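Local structure of phosphate-binding protein (Unidentified prokaryotic organism, 3W9V) at residues 62-66 / 67-71; 124-127 / 128-131. The protein binds inorganic phosphate as a secreted member of the PstS family of phosphate-binding proteins, and associates with human PON1. The protein carries 1 engineered substitution. One frame throughout, in Å; residues are numbered along the deposited sequence.

Contact 1: 62-66 / 67-71; sequences SKLTA and TELAT
At T65 the chain passes from an extended loop into the first turn of a helix, where L69 N bonds to T65 O at 2.9 Å and A70 N bonds to A66 O. The T65 hydroxyl sits between its own backbone N and carbonyl carbon (chi1 68°). From there OG1 accepts from E68 N at 3.0 Å. The E68 side chain reaches back over T65, and its OE1 takes the T65 N-H at 2.8 Å. That bond is nearly straight, 167° at the hydrogen, and meets OE1 on the anti side, 27° out of the carboxylate plane. These two reciprocal bonds make a capping box, with T65 as N-cap of helix 66-75. E68 OE1 also forms a salt bridge to K36, which ties the cap to helix 32-41. With an alanine in place of E68, T65 N is likely to lose its acceptor and K36 this carboxylate. Against strand 83-92, L64 and L69 cross at about a right angle, CD1 of L64 lying 3.9 Å from CD2 of L69. Both leucines touch L83 of that strand. L64 CD2 packs 3.7 Å from E68 OE1.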
loop_
_atom_site.group_PDB
_atom_site.type_symbol
_atom_site.label_atom_id
_atom_site.label_comp_id
_atom_site.label_asym_id
_atom_site.label_seq_id
_atom_site.Cartn_x
_atom_site.Cartn_y
_atom_site.Cartn_z
ATOM N N SER A 62 5.191 2.408 -0.307
ATOM C CA SER A 62 6.395 2.567 0.507
ATOM C C SER A 62 6.631 4.050 0.760
ATOM O O SER A 62 6.677 4.847 -0.181
ATOM C CB SER A 62 7.610 1.974 -0.209
ATOM O OG SER A 62 8.820 2.359 0.429
ATOM N N LYS A 63 6.765 4.434 2.027
ATOM C CA LYS A 63 7.010 5.833 2.347
ATOM C C LYS A 63 8.363 6.307 1.838
ATOM O O LYS A 63 9.340 5.552 1.787
ATOM C CB LYS A 63 6.916 6.079 3.849
ATOM C CG LYS A 63 5.493 6.163 4.335
ATOM C CD LYS A 63 5.404 6.653 5.760
ATOM C CE LYS A 63 5.864 8.084 5.907
ATOM N NZ LYS A 63 5.391 8.677 7.190
ATOM N N LEU A 64 8.426 7.576 1.465
ATOM C CA LEU A 64 9.705 8.181 1.135
ATOM C C LEU A 64 10.592 8.199 2.377
ATOM O O LEU A 64 10.139 8.559 3.466
ATOM C CB LEU A 64 9.491 9.597 0.605
ATOM C CG LEU A 64 8.881 9.635 -0.799
ATOM C CD1 LEU A 64 8.252 10.989 -1.081
ATOM C CD2 LEU A 64 9.945 9.314 -1.836
ATOM N N THR A 65 11.849 7.801 2.215
ATOM C CA THR A 65 12.784 7.770 3.333
ATOM C C THR A 65 13.407 9.138 3.568
ATOM O O THR A 65 13.314 10.029 2.723
ATOM C CB THR A 65 13.926 6.788 3.076
ATOM O OG1 THR A 65 14.740 7.288 2.010
ATOM C CG2 THR A 65 13.384 5.408 2.709
ATOM N N ALA A 66 14.070 9.290 4.710
ATOM C CA ALA A 66 14.762 10.532 5.020
ATOM C C ALA A 66 15.785 10.884 3.942
ATOM O O ALA A 66 15.883 12.039 3.533
ATOM C CB ALA A 66 15.435 10.443 6.381
ATOM N N THR A 67 16.546 9.892 3.491
ATOM C CA THR A 67 17.546 10.116 2.454
ATOM C C THR A 67 16.893 10.518 1.131
ATOM O O THR A 67 17.352 11.440 0.459
ATOM C CB THR A 67 18.444 8.874 2.257
ATOM O OG1 THR A 67 19.159 8.610 3.473
ATOM C CG2 THR A 67 19.449 9.101 1.139
ATOM N N GLU A 68 15.814 9.833 0.759
ATOM C CA GLU A 68 15.105 10.172 -0.475
ATOM C C GLU A 68 14.609 11.613 -0.455
ATOM O O GLU A 68 14.783 12.359 -1.421
ATOM C CB GLU A 68 13.942 9.202 -0.717
ATOM C CG GLU A 68 14.404 7.833 -1.200
ATOM C CD GLU A 68 13.319 6.763 -1.161
ATOM O OE1 GLU A 68 12.330 6.909 -0.412
ATOM O OE2 GLU A 68 13.464 5.750 -1.888
ATOM N N LEU A 69 13.997 12.000 0.656
ATOM C CA LEU A 69 13.468 13.350 0.801
ATOM C C LEU A 69 14.576 14.407 0.780
ATOM O O LEU A 69 14.452 15.428 0.105
ATOM C CB LEU A 69 12.638 13.459 2.083
ATOM C CG LEU A 69 11.318 12.684 2.053
ATOM C CD1 LEU A 69 10.734 12.538 3.446
ATOM C CD2 LEU A 69 10.321 13.367 1.130
ATOM N N ALA A 70 15.660 14.156 1.511
ATOM C CA ALA A 70 16.752 15.124 1.595
ATOM C C ALA A 70 17.447 15.295 0.249
ATOM O O ALA A 70 17.796 16.405 -0.146
ATOM C CB ALA A 70 17.753 14.715 2.667
ATOM N N THR A 71 17.638 14.188 -0.458
ATOM C CA THR A 71 18.285 14.236 -1.758
ATOM C C THR A 71 17.427 15.005 -2.765
ATOM O O THR A 71 17.940 15.819 -3.529
ATOM C CB THR A 71 18.623 12.821 -2.256
ATOM O OG1 THR A 71 19.612 12.245 -1.391
ATOM C CG2 THR A 71 19.161 12.858 -3.682
#

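Contact 2: 124-127 / 128-131; sequences SGIT and GAGR
I126 and A129 meet across a tight turn, with I126 CG2 3.9 Å from A129 CB. A129 CB also comes within 3.5 Å of I126 O. CG2 reaches the alanine methyl because it stands anti to the I126 backbone N, while CG1 stands anti to the carbonyl carbon. A weak hydrogen bond from A129 N to I126 O, 3.3 Å long, closes this type II beta turn. G128 takes the third position with a positive phi of 83°, where a side chain would run into T127 O. The I126 carbonyl has a second partner in water 1, which is hydrogen-bonded to I126 O at 2.8 Å. The same water accepts from R131 N at 3.1 Å, so it bridges the two arms of the loop. At the open end of the loop, S124 CA makes a CH...O contact of 3.3 Å with R131 O.

The R131 side chain runs out extended as far as NE, and its NH2 donates to A129 O at 2.9 Å, with the oxygen at the edge of the guanidinium and nearly in its plane. NH2 also bonds N103 O and NE bonds K99 O. The A129 and N103 carbonyls on NH2 and the K99 carbonyl on NE would hold the guanidinium against rotation. On the other arm, T127 OG1 bonds K234 NZ of strand 231-237, and T127 N bonds E111 OE2. Along the chain, the loop follows helix 109-117 and precedes strand 136-140; I126 packs on E111 and V115 of that helix.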
loop_
_atom_site.group_PDB
_atom_site.type_symbol
_atom_site.label_atom_id
_atom_site.label_comp_id
_atom_site.label_asym_id
_atom_site.label_seq_id
_atom_site.Cartn_x
_atom_site.Cartn_y
_atom_site.Cartn_z
ATOM N N SER A 124 -1.486 -28.117 9.815
ATOM C CA SER A 124 -2.087 -28.674 11.027
ATOM C C SER A 124 -1.878 -27.770 12.245
ATOM O O SER A 124 -2.559 -27.920 13.263
ATOM C CB SER A 124 -1.546 -30.079 11.311
ATOM O OG SER A 124 -0.138 -30.063 11.465
ATOM N N GLY A 125 -0.938 -26.835 12.133
ATOM C CA GLY A 125 -0.671 -25.875 13.188
ATOM C C GLY A 125 -1.622 -24.689 13.214
ATOM O O GLY A 125 -1.472 -23.790 14.043
ATOM N N ILE A 126 -2.596 -24.677 12.310
ATOM C CA ILE A 126 -3.613 -23.633 12.300
ATOM C C ILE A 126 -4.888 -24.202 12.897
ATOM O O ILE A 126 -5.569 -25.008 12.267
ATOM C CB ILE A 126 -3.899 -23.125 10.874
ATOM C CG1 ILE A 126 -2.594 -22.748 10.169
ATOM C CG2 ILE A 126 -4.870 -21.951 10.911
ATOM C CD1 ILE A 126 -1.804 -21.675 10.872
ATOM N N THR A 127 -5.200 -23.794 14.122
ATOM C CA THR A 127 -6.325 -24.386 14.832
ATOM C C THR A 127 -7.637 -24.126 14.101
ATOM O O THR A 127 -7.884 -23.017 13.617
ATOM C CB THR A 127 -6.423 -23.887 16.290
ATOM O OG1 THR A 127 -6.663 -22.475 16.305
ATOM C CG2 THR A 127 -5.139 -24.191 17.049
ATOM N N GLY A 128 -8.453 -25.171 13.991
ATOM C CA GLY A 128 -9.777 -25.063 13.408
ATOM C C GLY A 128 -9.849 -25.133 11.892
ATOM O O GLY A 128 -10.939 -25.204 11.329
ATOM N N ALA A 129 -8.699 -25.123 11.226
ATOM C CA ALA A 129 -8.681 -25.031 9.765
ATOM C C ALA A 129 -8.947 -26.362 9.062
ATOM O O ALA A 129 -9.254 -26.383 7.871
ATOM C CB ALA A 129 -7.369 -24.420 9.278
ATOM N N GLY A 130 -8.822 -27.465 9.794
ATOM C CA GLY A 130 -9.087 -28.777 9.230
ATOM C C GLY A 130 -8.198 -29.106 8.047
ATOM O O GLY A 130 -8.612 -29.798 7.114
ATOM N N ARG A 131 -6.968 -28.605 8.089
ATOM C CA ARG A 131 -6.013 -28.799 7.004
ATOM C C ARG A 131 -4.697 -29.335 7.545
ATOM O O ARG A 131 -4.307 -29.017 8.667
ATOM C CB ARG A 131 -5.769 -27.479 6.268
ATOM C CG ARG A 131 -6.949 -26.998 5.429
ATOM C CD ARG A 131 -6.874 -25.491 5.194
ATOM N NE ARG A 131 -7.732 -25.038 4.099
ATOM C CZ ARG A 131 -9.039 -24.817 4.203
ATOM N NH1 ARG A 131 -9.723 -24.392 3.149
ATOM N NH2 ARG A 131 -9.668 -25.024 5.353
HETATM O O HOH W 1 -5.581 -27.066 10.374
#

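In the fold
Residues 62-71 of contact 1 come well before residues 124-131 of contact 2 in the chain. Their centres are about 42 Å apart, their nearest atoms about 27 Å, and they do not touch. The centre of the chain lies between them. Both fall within the PBP superfamily domain. Contact 1 follows strand 57-60, a member of the five-stranded mixed sheet, and starts helix 66-75. Contact 2 shares neither this strand nor this helix; it lies in the loop that joins helix 109-117 to strand 136-140. Its centre is about 29 Å from the centre of the chain, that of contact 1 about 16 Å. The two are therefore separate local features of one binding protein, a helix start and a connecting turn.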